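Local coordinates for sarcosine oxidase (Pyrococcus horikoshii, PDB 1Y56), which probably oxidises L-proline as the FAD-binding beta subunit of an L-proline dehydrogenase complex that also carries FMN, at residues Ala200-Ala205 against Tyr307-Pro312; Ile218-Tyr223 against Ile329-Ser334. All blocks are in the same frame, centred on the assembly; numbering follows the deposited sequence.

Contact 1: Ala200-Ala205 against Tyr307-Pro312; sequences ATNAWA and YYAKTP. With FAD (flavin-adenine dinucleotide), chain I.
A203 and A309 face each other with CA atoms 4.6 Å apart where the loop turning into helix 205-212 passes the end of strand 299-310, and no hydrogen bond joins the two backbones. The methyl of A203 rests on Y307, its CB 3.5 Å from Y307 CD2. Y307 then turns its ring edge to the six-membered ring of W204 in an offset edge-to-face pair, centroids 5.5 Å apart and planes at 73°; Y307 CE2 lies 3.8 Å from W204 CZ2. In the FAD-dependent oxidoreductase fold this loop leaves a strand of the dinucleotide-binding sheet, and here it runs along the cofactor. With CG of W204 anti to its carbonyl carbon (chi1 -63°), the C8A corner of the adenine comes over one face of the indole, toward its rim, FAD C8A 3.4 Å from W204 CD2, while A203 CB sits toward the rim of the other. Its NE1 is hydrogen-bonded to an acidic side chain of another protein chain. A leucine in place of W204 would probably leave that acid without this donor and Y307 without an aromatic face to abut. N202 is shared: its amide passes the methyl of A309, and OD1 approaches the pyrophosphate, 2.9 Å from FAD O3P.

Contact 2: Ile218-Tyr223 against Ile329-Ser334; sequences IPIEPY and IAAGFS. With FAD (flavin-adenine dinucleotide), chain I.
I220 packs against I329, against A331 at the end of strand 327-331 and against G332 just after it, and I218 adds a second contact to I329. I220 reaches out with both branches: CD1 comes 4.1 Å from A331 CB and lies 3.7 Å from A331 O, while CG2 packs on G332 CA at 3.9 Å. With CG1 anti to the carbonyl carbon (chi1 -58°) and CD1 extended, the longer branch continues as far as I329. There the methyls I218 CD1 and I329 CD1 meet at 4.2 Å. A205 of helix 205-212 and A317 close in around these aliphatic groups. G332 has a positive phi of 95°, and a CB here would press against the preceding carbonyl oxygen.

The polar bonds do not cross the contact: S334 OG donates to G332 O at 3.0 Å, from well above the carbonyl plane, and also has weak bonds to A309 O and T311 N. Between them F333 turns away from I220, its CB 3.8 Å from the ribityl O3' of FAD. The loop leading into strand 221-230 thus packs on strand 327-331 of the dinucleotide-binding sheet, so the two large sheets meet here through aliphatic side chains, without directional polar links.

How the contacts relate
Both contacts are buried, with centres about 3 Å apart, and both bring the dinucleotide-binding sheet region against the second sheet. Strands 299-310 and 221-230 are antiparallel neighbours there, so 307-312 and 218-223 are tied by backbone bonds: Y308 O to Y223 N and K310 N to E221 O, probably hydrogen bonds, both 2.9 Å. N202 also packs on G332, and A205 touches both I220 and A331. The chemistry differs with distance from the cofactor. Contact 1 lies along FAD and mixes aromatic rings, an amide and a link to another protein chain; contact 2 is almost wholly aliphatic and meets FAD through F333.

Contact 1: Ala200-Ala205 against Tyr307-Pro312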
loop_
_atom_site.group_PDB
_atom_site.type_symbol
_atom_site.label_atom_id
_atom_site.label_comp_id
_atom_site.label_asym_id
_atom_site.label_seq_id
_atom_site.Cartn_x
_atom_site.Cartn_y
_atom_site.Cartn_z
ATOM N N ALA B 200 3.217 -23.467 41.667
ATOM C CA ALA B 200 2.037 -22.767 42.157
ATOM C C ALA B 200 1.474 -21.859 41.066
ATOM O O ALA B 200 1.493 -20.628 41.178
ATOM C CB ALA B 200 2.359 -21.985 43.401
ATOM N N THR B 201 0.967 -22.475 40.006
ATOM C CA THR B 201 0.489 -21.729 38.866
ATOM C C THR B 201 -0.937 -22.160 38.561
ATOM O O THR B 201 -1.285 -22.348 37.395
ATOM C CB THR B 201 1.386 -21.999 37.620
ATOM O OG1 THR B 201 1.377 -23.398 37.310
ATOM C CG2 THR B 201 2.824 -21.558 37.862
ATOM N N ASN B 202 -1.780 -22.298 39.584
ATOM C CA ASN B 202 -2.890 -23.244 39.428
ATOM C C ASN B 202 -3.450 -23.464 38.006
ATOM O O ASN B 202 -3.201 -24.523 37.440
ATOM C CB ASN B 202 -3.911 -23.294 40.603
ATOM C CG ASN B 202 -4.851 -22.138 40.640
ATOM O OD1 ASN B 202 -4.529 -21.049 40.179
ATOM N ND2 ASN B 202 -6.030 -22.358 41.219
ATOM N N ALA B 203 -4.128 -22.490 37.399
ATOM C CA ALA B 203 -4.703 -22.715 36.058
ATOM C C ALA B 203 -3.672 -23.222 35.038
ATOM O O ALA B 203 -3.981 -24.058 34.188
ATOM C CB ALA B 203 -5.406 -21.480 35.543
ATOM N N TRP B 204 -2.443 -22.739 35.153
ATOM C CA TRP B 204 -1.356 -23.152 34.264
ATOM C C TRP B 204 -0.599 -24.421 34.720
ATOM O O TRP B 204 0.348 -24.854 34.055
ATOM C CB TRP B 204 -0.359 -22.001 34.093
ATOM C CG TRP B 204 -0.919 -20.780 33.435
ATOM C CD1 TRP B 204 -0.876 -20.477 32.108
ATOM C CD2 TRP B 204 -1.572 -19.677 34.076
ATOM N NE1 TRP B 204 -1.469 -19.259 31.874
ATOM C CE2 TRP B 204 -1.905 -18.745 33.064
ATOM C CE3 TRP B 204 -1.921 -19.391 35.403
ATOM C CZ2 TRP B 204 -2.578 -17.541 33.337
ATOM C CZ3 TRP B 204 -2.594 -18.186 35.675
ATOM C CH2 TRP B 204 -2.913 -17.280 34.645
ATOM N N ALA B 205 -1.014 -25.014 35.835
ATOM C CA ALA B 205 -0.260 -26.110 36.460
ATOM C C ALA B 205 0.220 -27.184 35.488
ATOM O O ALA B 205 1.382 -27.608 35.569
ATOM C CB ALA B 205 -1.047 -26.736 37.595
ATOM N N TYR B 307 -10.225 -17.536 36.078
ATOM C CA TYR B 307 -10.126 -18.986 36.077
ATOM C C TYR B 307 -10.462 -19.599 37.432
ATOM O O TYR B 307 -10.006 -19.121 38.470
ATOM C CB TYR B 307 -8.711 -19.420 35.694
ATOM C CG TYR B 307 -8.179 -18.813 34.424
ATOM C CD1 TYR B 307 -9.008 -18.587 33.324
ATOM C CD2 TYR B 307 -6.832 -18.498 34.305
ATOM C CE1 TYR B 307 -8.506 -18.035 32.151
ATOM C CE2 TYR B 307 -6.321 -17.954 33.145
ATOM C CZ TYR B 307 -7.161 -17.722 32.072
ATOM O OH TYR B 307 -6.644 -17.181 30.916
ATOM N N TYR B 308 -11.273 -20.647 37.427
ATOM C CA TYR B 308 -11.194 -21.617 38.494
ATOM C C TYR B 308 -10.243 -22.652 37.910
ATOM O O TYR B 308 -10.374 -23.021 36.741
ATOM C CB TYR B 308 -12.548 -22.270 38.740
ATOM C CG TYR B 308 -13.515 -21.562 39.676
ATOM C CD1 TYR B 308 -13.398 -20.190 39.979
ATOM C CD2 TYR B 308 -14.593 -22.275 40.230
ATOM C CE1 TYR B 308 -14.329 -19.555 40.833
ATOM C CE2 TYR B 308 -15.522 -21.665 41.065
ATOM C CZ TYR B 308 -15.392 -20.310 41.371
ATOM O OH TYR B 308 -16.334 -19.743 42.210
ATOM N N ALA B 309 -9.262 -23.091 38.689
ATOM C CA ALA B 309 -8.436 -24.227 38.292
ATOM C C ALA B 309 -9.030 -25.474 38.932
ATOM O O ALA B 309 -8.710 -25.802 40.083
ATOM C CB ALA B 309 -6.995 -24.034 38.705
ATOM N N LYS B 310 -9.906 -26.152 38.183
ATOM C CA LYS B 310 -10.702 -27.267 38.703
ATOM C C LYS B 310 -10.013 -28.634 38.660
ATOM O O LYS B 310 -9.362 -28.973 37.672
ATOM C CB LYS B 310 -12.037 -27.343 37.963
ATOM C CG LYS B 310 -13.127 -26.438 38.537
ATOM C CD LYS B 310 -14.528 -26.814 38.035
ATOM C CE LYS B 310 -15.010 -28.162 38.592
ATOM N NZ LYS B 310 -16.353 -28.551 38.052
ATOM N N THR B 311 -10.165 -29.403 39.739
ATOM C CA THR B 311 -9.892 -30.839 39.725
ATOM C C THR B 311 -11.211 -31.607 39.796
ATOM O O THR B 311 -12.248 -31.027 40.141
ATOM C CB THR B 311 -9.023 -31.276 40.908
ATOM O OG1 THR B 311 -9.693 -30.961 42.135
ATOM C CG2 THR B 311 -7.657 -30.605 40.860
ATOM N N PRO B 312 -11.187 -32.915 39.478
ATOM C CA PRO B 312 -12.396 -33.737 39.486
ATOM C C PRO B 312 -13.133 -33.786 40.822
ATOM O O PRO B 312 -14.337 -34.053 40.842
ATOM C CB PRO B 312 -11.878 -35.126 39.131
ATOM C CG PRO B 312 -10.639 -34.874 38.391
ATOM C CD PRO B 312 -10.017 -33.699 39.054
HETATM P PA FAD I . -2.957 -17.430 40.504
HETATM O O1A FAD I . -3.487 -17.588 39.111
HETATM O O2A FAD I . -3.410 -16.242 41.312
HETATM O O5B FAD I . -1.356 -17.503 40.449
HETATM C C5B FAD I . -0.687 -18.289 39.476
HETATM C C4B FAD I . 0.375 -17.401 38.858
HETATM O O4B FAD I . 1.302 -18.210 38.143
HETATM C C3B FAD I . -0.194 -16.393 37.863
HETATM O O3B FAD I . 0.006 -15.058 38.356
HETATM C C2B FAD I . 0.575 -16.650 36.578
HETATM O O2B FAD I . 1.091 -15.480 35.964
HETATM C C1B FAD I . 1.762 -17.453 37.036
HETATM N N9A FAD I . 2.303 -18.299 35.950
HETATM C C8A FAD I . 1.626 -19.101 35.107
HETATM N N7A FAD I . 2.515 -19.667 34.256
HETATM C C5A FAD I . 3.742 -19.211 34.578
HETATM C C6A FAD I . 5.021 -19.441 34.082
HETATM N N6A FAD I . 5.215 -20.291 33.043
HETATM N N1A FAD I . 6.069 -18.810 34.645
HETATM C C2A FAD I . 5.902 -17.961 35.682
HETATM N N3A FAD I . 4.681 -17.720 36.186
HETATM C C4A FAD I . 3.597 -18.343 35.649
HETATM N N1 FAD I . -11.011 -17.922 46.121
HETATM C C2 FAD I . -11.368 -17.729 47.405
HETATM O O2 FAD I . -10.727 -18.315 48.296
HETATM N N3 FAD I . -12.390 -16.926 47.759
HETATM C C4 FAD I . -13.122 -16.255 46.849
HETATM O O4 FAD I . -14.065 -15.505 47.200
HETATM C C4X FAD I . -12.828 -16.409 45.500
HETATM N N5 FAD I . -13.520 -15.774 44.520
HETATM C C5X FAD I . -13.186 -15.948 43.214
HETATM C C6 FAD I . -13.924 -15.272 42.234
HETATM C C7 FAD I . -13.605 -15.420 40.881
HETATM C C7M FAD I . -14.412 -14.684 39.835
HETATM C C8 FAD I . -12.540 -16.257 40.516
HETATM C C8M FAD I . -12.158 -16.455 39.101
HETATM C C9 FAD I . -11.805 -16.933 41.489
HETATM C C9A FAD I . -12.112 -16.785 42.842
HETATM N N10 FAD I . -11.383 -17.450 43.763
HETATM C C10 FAD I . -11.694 -17.306 45.137
HETATM C "C1'" FAD I . -10.298 -18.329 43.343
HETATM C "C2'" FAD I . -8.959 -17.722 43.668
HETATM O "O2'" FAD I . -8.788 -16.595 42.819
HETATM C "C3'" FAD I . -7.888 -18.738 43.344
HETATM O "O3'" FAD I . -8.158 -19.957 44.049
HETATM C "C4'" FAD I . -6.529 -18.197 43.748
HETATM O "O4'" FAD I . -6.245 -16.951 43.088
HETATM C "C5'" FAD I . -5.437 -19.195 43.413
HETATM O "O5'" FAD I . -4.217 -18.496 43.620
HETATM P P FAD I . -2.910 -19.016 42.886
HETATM O O1P FAD I . -2.871 -20.512 43.060
HETATM O O2P FAD I . -1.780 -18.143 43.351
HETATM O O3P FAD I . -3.305 -18.752 41.346
#

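Contact 2: Ile218-Tyr223 against Ile329-Ser334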
loop_
_atom_site.group_PDB
_atom_site.type_symbol
_atom_site.label_atom_id
_atom_site.label_comp_id
_atom_site.label_asym_id
_atom_site.label_seq_id
_atom_site.Cartn_x
_atom_site.Cartn_y
_atom_site.Cartn_z
ATOM N N ILE B 218 -2.495 -35.495 36.806
ATOM C CA ILE B 218 -2.971 -34.504 37.773
ATOM C C ILE B 218 -3.889 -33.535 37.045
ATOM O O ILE B 218 -3.460 -32.441 36.653
ATOM C CB ILE B 218 -1.826 -33.731 38.445
ATOM C CG1 ILE B 218 -0.794 -34.697 39.031
ATOM C CG2 ILE B 218 -2.381 -32.832 39.530
ATOM C CD1 ILE B 218 0.553 -34.069 39.330
ATOM N N PRO B 219 -5.161 -33.933 36.863
ATOM C CA PRO B 219 -6.054 -33.203 35.981
ATOM C C PRO B 219 -6.475 -31.876 36.596
ATOM O O PRO B 219 -7.194 -31.846 37.590
ATOM C CB PRO B 219 -7.241 -34.154 35.824
ATOM C CG PRO B 219 -7.243 -34.979 37.053
ATOM C CD PRO B 219 -5.830 -35.073 37.519
ATOM N N ILE B 220 -5.992 -30.785 36.025
ATOM C CA ILE B 220 -6.374 -29.458 36.483
ATOM C C ILE B 220 -6.752 -28.639 35.260
ATOM O O ILE B 220 -5.896 -28.341 34.435
ATOM C CB ILE B 220 -5.225 -28.764 37.258
ATOM C CG1 ILE B 220 -4.793 -29.602 38.458
ATOM C CG2 ILE B 220 -5.646 -27.374 37.717
ATOM C CD1 ILE B 220 -3.536 -29.086 39.148
ATOM N N GLU B 221 -8.026 -28.286 35.139
ATOM C CA GLU B 221 -8.497 -27.566 33.962
ATOM C C GLU B 221 -8.925 -26.141 34.291
ATOM O O GLU B 221 -9.623 -25.928 35.286
ATOM C CB GLU B 221 -9.687 -28.287 33.313
ATOM C CG GLU B 221 -9.459 -29.704 32.778
ATOM C CD GLU B 221 -8.237 -29.830 31.883
ATOM O OE1 GLU B 221 -7.637 -30.930 31.889
ATOM O OE2 GLU B 221 -7.864 -28.845 31.193
ATOM N N PRO B 222 -8.550 -25.157 33.438
ATOM C CA PRO B 222 -9.054 -23.796 33.645
ATOM C C PRO B 222 -10.503 -23.670 33.187
ATOM O O PRO B 222 -10.838 -24.062 32.061
ATOM C CB PRO B 222 -8.135 -22.945 32.768
ATOM C CG PRO B 222 -7.717 -23.847 31.679
ATOM C CD PRO B 222 -7.663 -25.240 32.260
ATOM N N TYR B 223 -11.356 -23.151 34.064
ATOM C CA TYR B 223 -12.751 -22.874 33.724
ATOM C C TYR B 223 -13.074 -21.423 33.898
ATOM O O TYR B 223 -12.572 -20.762 34.804
ATOM C CB TYR B 223 -13.708 -23.670 34.600
ATOM C CG TYR B 223 -13.831 -25.107 34.196
ATOM C CD1 TYR B 223 -14.907 -25.542 33.414
ATOM C CD2 TYR B 223 -12.866 -26.041 34.590
ATOM C CE1 TYR B 223 -15.020 -26.875 33.040
ATOM C CE2 TYR B 223 -12.968 -27.367 34.224
ATOM C CZ TYR B 223 -14.042 -27.780 33.451
ATOM O OH TYR B 223 -14.125 -29.101 33.094
ATOM N N ILE B 329 3.850 -29.600 44.265
ATOM C CA ILE B 329 2.725 -28.980 43.619
ATOM C C ILE B 329 1.778 -28.430 44.687
ATOM O O ILE B 329 1.543 -29.074 45.715
ATOM C CB ILE B 329 2.027 -29.959 42.613
ATOM C CG1 ILE B 329 1.064 -29.200 41.684
ATOM C CG2 ILE B 329 1.352 -31.115 43.347
ATOM C CD1 ILE B 329 0.624 -29.970 40.450
ATOM N N ALA B 330 1.290 -27.215 44.443
ATOM C CA ALA B 330 0.207 -26.607 45.205
ATOM C C ALA B 330 -0.699 -25.871 44.225
ATOM O O ALA B 330 -0.559 -24.659 44.032
ATOM C CB ALA B 330 0.757 -25.648 46.231
ATOM N N ALA B 331 -1.620 -26.608 43.600
ATOM C CA ALA B 331 -2.425 -26.071 42.498
ATOM C C ALA B 331 -3.776 -26.770 42.337
ATOM O O ALA B 331 -3.928 -27.935 42.694
ATOM C CB ALA B 331 -1.634 -26.153 41.200
ATOM N N GLY B 332 -4.751 -26.051 41.791
ATOM C CA GLY B 332 -6.069 -26.614 41.522
ATOM C C GLY B 332 -7.047 -26.324 42.643
ATOM O O GLY B 332 -7.749 -27.211 43.110
ATOM N N PHE B 333 -7.115 -25.069 43.067
ATOM C CA PHE B 333 -7.895 -24.736 44.248
ATOM C C PHE B 333 -9.394 -24.605 43.987
ATOM O O PHE B 333 -10.189 -24.384 44.907
ATOM C CB PHE B 333 -7.302 -23.522 44.943
ATOM C CG PHE B 333 -5.920 -23.769 45.498
ATOM C CD1 PHE B 333 -5.751 -24.401 46.728
ATOM C CD2 PHE B 333 -4.787 -23.392 44.784
ATOM C CE1 PHE B 333 -4.460 -24.645 47.246
ATOM C CE2 PHE B 333 -3.496 -23.630 45.293
ATOM C CZ PHE B 333 -3.334 -24.255 46.527
ATOM N N SER B 334 -9.777 -24.785 42.729
ATOM C CA SER B 334 -11.180 -24.962 42.368
ATOM C C SER B 334 -12.118 -23.912 42.974
ATOM O O SER B 334 -13.236 -24.231 43.357
ATOM C CB SER B 334 -11.652 -26.375 42.750
ATOM O OG SER B 334 -10.685 -27.361 42.404
HETATM P PA FAD I . -2.957 -17.430 40.504
HETATM O O1A FAD I . -3.487 -17.588 39.111
HETATM O O2A FAD I . -3.410 -16.242 41.312
HETATM O O5B FAD I . -1.356 -17.503 40.449
HETATM C C5B FAD I . -0.687 -18.289 39.476
HETATM C C4B FAD I . 0.375 -17.401 38.858
HETATM O O4B FAD I . 1.302 -18.210 38.143
HETATM C C3B FAD I . -0.194 -16.393 37.863
HETATM O O3B FAD I . 0.006 -15.058 38.356
HETATM C C2B FAD I . 0.575 -16.650 36.578
HETATM O O2B FAD I . 1.091 -15.480 35.964
HETATM C C1B FAD I . 1.762 -17.453 37.036
HETATM N N9A FAD I . 2.303 -18.299 35.950
HETATM C C8A FAD I . 1.626 -19.101 35.107
HETATM N N7A FAD I . 2.515 -19.667 34.256
HETATM C C5A FAD I . 3.742 -19.211 34.578
HETATM C C6A FAD I . 5.021 -19.441 34.082
HETATM N N6A FAD I . 5.215 -20.291 33.043
HETATM N N1A FAD I . 6.069 -18.810 34.645
HETATM C C2A FAD I . 5.902 -17.961 35.682
HETATM N N3A FAD I . 4.681 -17.720 36.186
HETATM C C4A FAD I . 3.597 -18.343 35.649
HETATM N N1 FAD I . -11.011 -17.922 46.121
HETATM C C2 FAD I . -11.368 -17.729 47.405
HETATM O O2 FAD I . -10.727 -18.315 48.296
HETATM N N3 FAD I . -12.390 -16.926 47.759
HETATM C C4 FAD I . -13.122 -16.255 46.849
HETATM O O4 FAD I . -14.065 -15.505 47.200
HETATM C C4X FAD I . -12.828 -16.409 45.500
HETATM N N5 FAD I . -13.520 -15.774 44.520
HETATM C C5X FAD I . -13.186 -15.948 43.214
HETATM C C6 FAD I . -13.924 -15.272 42.234
HETATM C C7 FAD I . -13.605 -15.420 40.881
HETATM C C7M FAD I . -14.412 -14.684 39.835
HETATM C C8 FAD I . -12.540 -16.257 40.516
HETATM C C8M FAD I . -12.158 -16.455 39.101
HETATM C C9 FAD I . -11.805 -16.933 41.489
HETATM C C9A FAD I . -12.112 -16.785 42.842
HETATM N N10 FAD I . -11.383 -17.450 43.763
HETATM C C10 FAD I . -11.694 -17.306 45.137
HETATM C "C1'" FAD I . -10.298 -18.329 43.343
HETATM C "C2'" FAD I . -8.959 -17.722 43.668
HETATM O "O2'" FAD I . -8.788 -16.595 42.819
HETATM C "C3'" FAD I . -7.888 -18.738 43.344
HETATM O "O3'" FAD I . -8.158 -19.957 44.049
HETATM C "C4'" FAD I . -6.529 -18.197 43.748
HETATM O "O4'" FAD I . -6.245 -16.951 43.088
HETATM C "C5'" FAD I . -5.437 -19.195 43.413
HETATM O "O5'" FAD I . -4.217 -18.496 43.620
HETATM P P FAD I . -2.910 -19.016 42.886
HETATM O O1P FAD I . -2.871 -20.512 43.060
HETATM O O2P FAD I . -1.780 -18.143 43.351
HETATM O O3P FAD I . -3.305 -18.752 41.346
#